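Local coordinates for protein alpha-toxin (Clostridium novyi, PDB 2VK9) that belongs to the TcdA/TcdB family of large clostridial toxins and carries a catalytic domain of the GT-A glycosyltransferase fold, at residues F132-S137 with T237-E242; Y282-F287 with S385-I390. One frame throughout, in Å; residues are numbered along the deposited sequence.

Both contacts lie in the central mixed sheet of the GT-A domain, at different places across it. Contact 1 pairs 128-133 with the outermost strand 237-238 in parallel; contact 2 pairs 280-283 with 382-391, the one strand that runs against the others, antiparallel to its neighbours 280-283 and 371-376. Strand 99-103 lies between 128-133 and 280-283 and so links the two sites, whose centres are about 19 Å apart and whose nearest atoms stay about 7 Å from each other. Contact 1 closes before contact 2 opens along the chain. Helix 263-278 touches both, through Phe132 and Glu242, then Tyr282 and Ile389. Each pairing brings strands about 100 residues apart in sequence into one sheet.

Contact 1. Residues F132-S137 with T237-E242; sequences FYDKNS and TDINTE
Phe132 and Tyr133 pair in parallel with Thr237 and Asp238, where the short strand 237-238 forms an outermost strand of the GT-A sheet. The ladder is brief. Tyr133 N bonds to Thr237 O at 3.0 Å, and Ile239 N returns to Tyr133 O at 3.0 Å, so one residue of the inner strand grips the two residues flanking Asp238. Phe132 and Thr237 share one sheet face, where Phe132 CD2 also lies 3.8 Å from Ile239 CG2. On the other face the Tyr133 ring is folded back over its own backbone, with CG between N and the carbonyl carbon (chi1 84°). Tyr133 CD1 thereby comes to 3.3 Å from Thr237 O, while the hydroxyl reaches Asn228 on helix 217-234.

Beyond the paired residues, the carboxylate of Asp238 takes over the joining. Asp238 OD1 accepts Lys135 N at 3.1 Å in a fairly straight bond (161°), the donor coming from above the carboxylate plane and 55° out of it. The same oxygen also takes a weak bond from Asn240 N, two residues on in its own segment. Lys135 lies across the carboxylate, its CB being 3.4 Å from Asp238 OD2, and its extended chain then leads the amine away.

Asp134 opens the turn that leads out of the strand. The two oxygens of its buried carboxylate have separate roles: Asp134 OD2 bonds to the Tyr253 hydroxyl of helix 247-259 and lies 3.7 Å from Ile239 CD1, whereas OD1 turns to the chain ahead. The backbone bends there in a type I turn from Asp134 to Ser137. Within it sits an Asx turn, in which Asn136 N donates to Asp134 OD1 at 2.9 Å, from the anti side of the carboxylate.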
loop_
_atom_site.group_PDB
_atom_site.type_symbol
_atom_site.label_atom_id
_atom_site.label_comp_id
_atom_site.label_asym_id
_atom_site.label_seq_id
_atom_site.Cartn_x
_atom_site.Cartn_y
_atom_site.Cartn_z
ATOM N N PHE A 132 -3.431 16.144 -0.372
ATOM C CA PHE A 132 -4.827 15.884 -0.605
ATOM C C PHE A 132 -5.495 15.542 0.693
ATOM O O PHE A 132 -4.938 14.817 1.502
ATOM C CB PHE A 132 -4.981 14.749 -1.609
ATOM C CG PHE A 132 -4.636 15.147 -3.012
ATOM C CD1 PHE A 132 -3.361 14.930 -3.516
ATOM C CD2 PHE A 132 -5.582 15.759 -3.825
ATOM C CE1 PHE A 132 -3.037 15.310 -4.820
ATOM C CE2 PHE A 132 -5.264 16.142 -5.128
ATOM C CZ PHE A 132 -3.995 15.918 -5.626
ATOM N N TYR A 133 -6.681 16.092 0.900
ATOM C CA TYR A 133 -7.475 15.756 2.061
ATOM C C TYR A 133 -8.957 15.760 1.710
ATOM O O TYR A 133 -9.348 16.197 0.627
ATOM C CB TYR A 133 -7.175 16.721 3.195
ATOM C CG TYR A 133 -7.947 18.023 3.172
ATOM C CD1 TYR A 133 -7.747 18.963 2.162
ATOM C CD2 TYR A 133 -8.852 18.329 4.191
ATOM C CE1 TYR A 133 -8.428 20.164 2.159
ATOM C CE2 TYR A 133 -9.544 19.531 4.205
ATOM C CZ TYR A 133 -9.329 20.449 3.182
ATOM O OH TYR A 133 -10.019 21.648 3.182
ATOM N N ASP A 134 -9.772 15.258 2.624
ATOM C CA ASP A 134 -11.193 15.175 2.399
ATOM C C ASP A 134 -11.921 16.073 3.399
ATOM O O ASP A 134 -12.183 15.688 4.558
ATOM C CB ASP A 134 -11.657 13.727 2.497
ATOM C CG ASP A 134 -13.099 13.551 2.103
ATOM O OD1 ASP A 134 -13.870 14.531 2.150
ATOM O OD2 ASP A 134 -13.473 12.421 1.744
ATOM N N LYS A 135 -12.237 17.273 2.920
ATOM C CA LYS A 135 -12.898 18.317 3.694
ATOM C C LYS A 135 -14.189 17.803 4.307
ATOM O O LYS A 135 -14.568 18.200 5.410
ATOM C CB LYS A 135 -13.197 19.506 2.780
ATOM C CG LYS A 135 -13.767 20.712 3.466
ATOM C CD LYS A 135 -14.239 21.731 2.459
ATOM C CE LYS A 135 -14.388 23.089 3.128
ATOM N NZ LYS A 135 -15.408 23.951 2.462
ATOM N N ASN A 136 -14.853 16.908 3.589
ATOM C CA ASN A 136 -16.155 16.425 4.013
ATOM C C ASN A 136 -16.097 15.328 5.056
ATOM O O ASN A 136 -17.122 14.985 5.654
ATOM C CB ASN A 136 -16.984 15.982 2.811
ATOM C CG ASN A 136 -17.597 17.151 2.059
ATOM O OD1 ASN A 136 -18.315 16.949 1.093
ATOM N ND2 ASN A 136 -17.328 18.375 2.507
ATOM N N SER A 137 -14.903 14.784 5.283
ATOM C CA SER A 137 -14.751 13.679 6.212
ATOM C C SER A 137 -13.503 13.901 7.058
ATOM O O SER A 137 -12.413 13.381 6.753
ATOM C CB SER A 137 -14.708 12.353 5.457
ATOM O OG SER A 137 -13.416 12.113 4.946
ATOM N N THR A 237 -5.364 20.502 -0.970
ATOM C CA THR A 237 -6.413 20.464 -1.963
ATOM C C THR A 237 -7.485 19.483 -1.505
ATOM O O THR A 237 -7.181 18.391 -1.032
ATOM C CB THR A 237 -5.871 20.147 -3.398
ATOM O OG1 THR A 237 -5.457 18.789 -3.476
ATOM C CG2 THR A 237 -4.660 21.005 -3.737
ATOM N N ASP A 238 -8.738 19.898 -1.617
ATOM C CA ASP A 238 -9.868 19.066 -1.239
ATOM C C ASP A 238 -10.212 18.124 -2.389
ATOM O O ASP A 238 -10.289 18.558 -3.539
ATOM C CB ASP A 238 -11.056 19.968 -0.927
ATOM C CG ASP A 238 -12.305 19.200 -0.534
ATOM O OD1 ASP A 238 -12.210 18.027 -0.103
ATOM O OD2 ASP A 238 -13.397 19.807 -0.641
ATOM N N ILE A 239 -10.417 16.843 -2.078
ATOM C CA ILE A 239 -10.691 15.830 -3.108
ATOM C C ILE A 239 -12.132 15.861 -3.629
ATOM O O ILE A 239 -12.377 15.514 -4.780
ATOM C CB ILE A 239 -10.261 14.397 -2.680
ATOM C CG1 ILE A 239 -10.993 13.923 -1.421
ATOM C CG2 ILE A 239 -8.772 14.338 -2.439
ATOM C CD1 ILE A 239 -12.092 12.945 -1.674
ATOM N N ASN A 240 -13.070 16.293 -2.786
ATOM C CA ASN A 240 -14.484 16.433 -3.166
ATOM C C ASN A 240 -14.708 17.352 -4.360
ATOM O O ASN A 240 -15.741 17.295 -5.024
ATOM C CB ASN A 240 -15.293 16.991 -1.996
ATOM C CG ASN A 240 -15.282 16.085 -0.801
ATOM O OD1 ASN A 240 -14.489 16.274 0.110
ATOM N ND2 ASN A 240 -16.154 15.085 -0.796
ATOM N N THR A 241 -13.723 18.202 -4.616
ATOM C CA THR A 241 -13.867 19.308 -5.538
ATOM C C THR A 241 -13.059 19.080 -6.826
ATOM O O THR A 241 -12.929 19.966 -7.673
ATOM C CB THR A 241 -13.530 20.641 -4.811
ATOM O OG1 THR A 241 -14.241 21.713 -5.430
ATOM C CG2 THR A 241 -12.027 20.935 -4.797
ATOM N N GLU A 242 -12.526 17.866 -6.949
ATOM C CA GLU A 242 -11.844 17.398 -8.155
ATOM C C GLU A 242 -12.437 16.042 -8.517
ATOM O O GLU A 242 -12.943 15.333 -7.650
ATOM C CB GLU A 242 -10.339 17.213 -7.915
ATOM C CG GLU A 242 -9.726 18.055 -6.808
ATOM C CD GLU A 242 -9.385 19.456 -7.270
ATOM O OE1 GLU A 242 -8.543 19.578 -8.196
ATOM O OE2 GLU A 242 -9.948 20.430 -6.704
#

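Contact 2. Residues Y282-F287 with S385-I390; sequences YCDLDF and SNAFII
Ala387 CB packs obliquely against the Phe287 ring, 3.6 Å from CZ and equally near CE2, while Phe388 CB lies 4.4 Å from Phe287 CE2. The ring of Tyr513 meets both phenylalanines and extends this cluster. Cys283 SG joins it from the neighbouring strand: anti to its own N (chi1 -170°), the sulfur lies in the plane of the Phe388 ring, at the edge, 3.8 Å from CD1. On the opposite sheet face Tyr282 CD2 meets Ile389 CD1 at 4.1 Å, beside helix 263-278.

Between these faces runs an antiparallel ladder of the GT-A sheet. Tyr282 and Ile389 form a hydrogen-bonded pair, Tyr282 N to Ile389 O being 2.8 Å and Ile389 N returning to Tyr282 O at 3.0 Å; Cys283 and Phe388 form the non-hydrogen-bonded pair next to it. The second strand enters this pairing from a corner at 386-388. Asn386 O comes near the edge of the Tyr282 ring, close to its plane, and accepts a bond from Arg271.

Asp284 N reaches Ala387 O at 2.8 Å in a bent bond (135°). Asp284-Leu285-Asp286 fits the DXD signature of GT-A proteins and lies in a type I turn closed by Phe287 N on Asp284 O, with Asp286 OD2 bonded to Ser523 OG.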
loop_
_atom_site.group_PDB
_atom_site.type_symbol
_atom_site.label_atom_id
_atom_site.label_comp_id
_atom_site.label_asym_id
_atom_site.label_seq_id
_atom_site.Cartn_x
_atom_site.Cartn_y
_atom_site.Cartn_z
ATOM N N TYR A 282 3.962 9.605 -5.640
ATOM C CA TYR A 282 3.179 9.658 -4.414
ATOM C C TYR A 282 4.095 9.351 -3.256
ATOM O O TYR A 282 4.877 8.415 -3.318
ATOM C CB TYR A 282 2.024 8.658 -4.395
ATOM C CG TYR A 282 1.507 8.486 -2.992
ATOM C CD1 TYR A 282 0.649 9.432 -2.425
ATOM C CD2 TYR A 282 1.931 7.415 -2.198
ATOM C CE1 TYR A 282 0.197 9.301 -1.117
ATOM C CE2 TYR A 282 1.492 7.277 -0.875
ATOM C CZ TYR A 282 0.623 8.223 -0.343
ATOM O OH TYR A 282 0.191 8.099 0.957
ATOM N N CYS A 283 3.979 10.120 -2.186
ATOM C CA CYS A 283 4.785 9.874 -1.010
ATOM C C CYS A 283 3.988 9.909 0.283
ATOM O O CYS A 283 3.038 10.667 0.435
ATOM C CB CYS A 283 5.945 10.859 -0.938
ATOM S SG CYS A 283 7.148 10.432 0.328
ATOM N N ASP A 284 4.403 9.058 1.210
ATOM C CA ASP A 284 3.872 9.024 2.551
ATOM C C ASP A 284 4.503 10.163 3.343
ATOM O O ASP A 284 5.711 10.413 3.221
ATOM C CB ASP A 284 4.266 7.699 3.176
ATOM C CG ASP A 284 3.272 7.214 4.200
ATOM O OD1 ASP A 284 3.362 7.666 5.379
ATOM O OD2 ASP A 284 2.420 6.360 3.820
ATOM N N LEU A 285 3.698 10.855 4.150
ATOM C CA LEU A 285 4.200 11.957 4.989
ATOM C C LEU A 285 5.227 11.560 6.081
ATOM O O LEU A 285 5.805 12.425 6.746
ATOM C CB LEU A 285 3.035 12.746 5.583
ATOM C CG LEU A 285 2.456 13.812 4.656
ATOM C CD1 LEU A 285 1.009 14.139 5.001
ATOM C CD2 LEU A 285 3.321 15.062 4.684
ATOM N N ASP A 286 5.464 10.262 6.250
ATOM C CA ASP A 286 6.505 9.772 7.151
ATOM C C ASP A 286 7.884 9.762 6.523
ATOM O O ASP A 286 8.873 9.646 7.221
ATOM C CB ASP A 286 6.173 8.356 7.590
ATOM C CG ASP A 286 4.974 8.308 8.488
ATOM O OD1 ASP A 286 4.569 9.389 8.988
ATOM O OD2 ASP A 286 4.446 7.193 8.697
ATOM N N PHE A 287 7.948 9.847 5.201
ATOM C CA PHE A 287 9.221 9.823 4.508
ATOM C C PHE A 287 9.688 11.239 4.266
ATOM O O PHE A 287 8.910 12.185 4.370
ATOM C CB PHE A 287 9.101 9.074 3.187
ATOM C CG PHE A 287 8.933 7.582 3.339
ATOM C CD1 PHE A 287 8.669 7.002 4.581
ATOM C CD2 PHE A 287 9.009 6.756 2.225
ATOM C CE1 PHE A 287 8.505 5.620 4.709
ATOM C CE2 PHE A 287 8.842 5.374 2.345
ATOM C CZ PHE A 287 8.589 4.806 3.587
ATOM N N SER A 385 6.681 -1.714 -0.504
ATOM C CA SER A 385 5.841 -0.870 0.326
ATOM C C SER A 385 5.107 0.081 -0.603
ATOM O O SER A 385 5.665 0.507 -1.616
ATOM C CB SER A 385 6.698 -0.068 1.292
ATOM O OG SER A 385 5.890 0.734 2.129
ATOM N N ASN A 386 3.863 0.416 -0.272
ATOM C CA ASN A 386 3.116 1.383 -1.070
ATOM C C ASN A 386 3.220 2.812 -0.520
ATOM O O ASN A 386 2.369 3.663 -0.788
ATOM C CB ASN A 386 1.659 0.936 -1.252
ATOM C CG ASN A 386 0.860 0.980 0.036
ATOM O OD1 ASN A 386 1.410 0.815 1.126
ATOM N ND2 ASN A 386 -0.454 1.192 -0.087
ATOM N N ALA A 387 4.290 3.065 0.232
ATOM C CA ALA A 387 4.554 4.371 0.831
ATOM C C ALA A 387 5.193 5.364 -0.135
ATOM O O ALA A 387 5.155 6.572 0.099
ATOM C CB ALA A 387 5.415 4.208 2.051
ATOM N N PHE A 388 5.794 4.847 -1.203
ATOM C CA PHE A 388 6.446 5.664 -2.225
ATOM C C PHE A 388 6.241 4.992 -3.577
ATOM O O PHE A 388 6.737 3.883 -3.805
ATOM C CB PHE A 388 7.933 5.799 -1.910
ATOM C CG PHE A 388 8.655 6.826 -2.735
ATOM C CD1 PHE A 388 8.684 8.160 -2.345
ATOM C CD2 PHE A 388 9.350 6.458 -3.869
ATOM C CE1 PHE A 388 9.373 9.115 -3.091
ATOM C CE2 PHE A 388 10.037 7.410 -4.618
ATOM C CZ PHE A 388 10.045 8.731 -4.225
ATOM N N ILE A 389 5.488 5.656 -4.452
ATOM C CA ILE A 389 5.103 5.113 -5.746
ATOM C C ILE A 389 5.386 6.130 -6.835
ATOM O O ILE A 389 5.003 7.296 -6.719
ATOM C CB ILE A 389 3.595 4.817 -5.800
ATOM C CG1 ILE A 389 3.127 4.035 -4.569
ATOM C CG2 ILE A 389 3.227 4.084 -7.084
ATOM C CD1 ILE A 389 1.605 4.030 -4.416
ATOM N N ILE A 390 6.049 5.699 -7.902
ATOM C CA ILE A 390 6.253 6.570 -9.049
ATOM C C ILE A 390 5.626 5.925 -10.261
ATOM O O ILE A 390 5.934 4.782 -10.575
ATOM C CB ILE A 390 7.738 6.817 -9.337
ATOM C CG1 ILE A 390 8.426 7.455 -8.130
ATOM C CG2 ILE A 390 7.888 7.709 -10.563
ATOM C CD1 ILE A 390 9.928 7.370 -8.182
#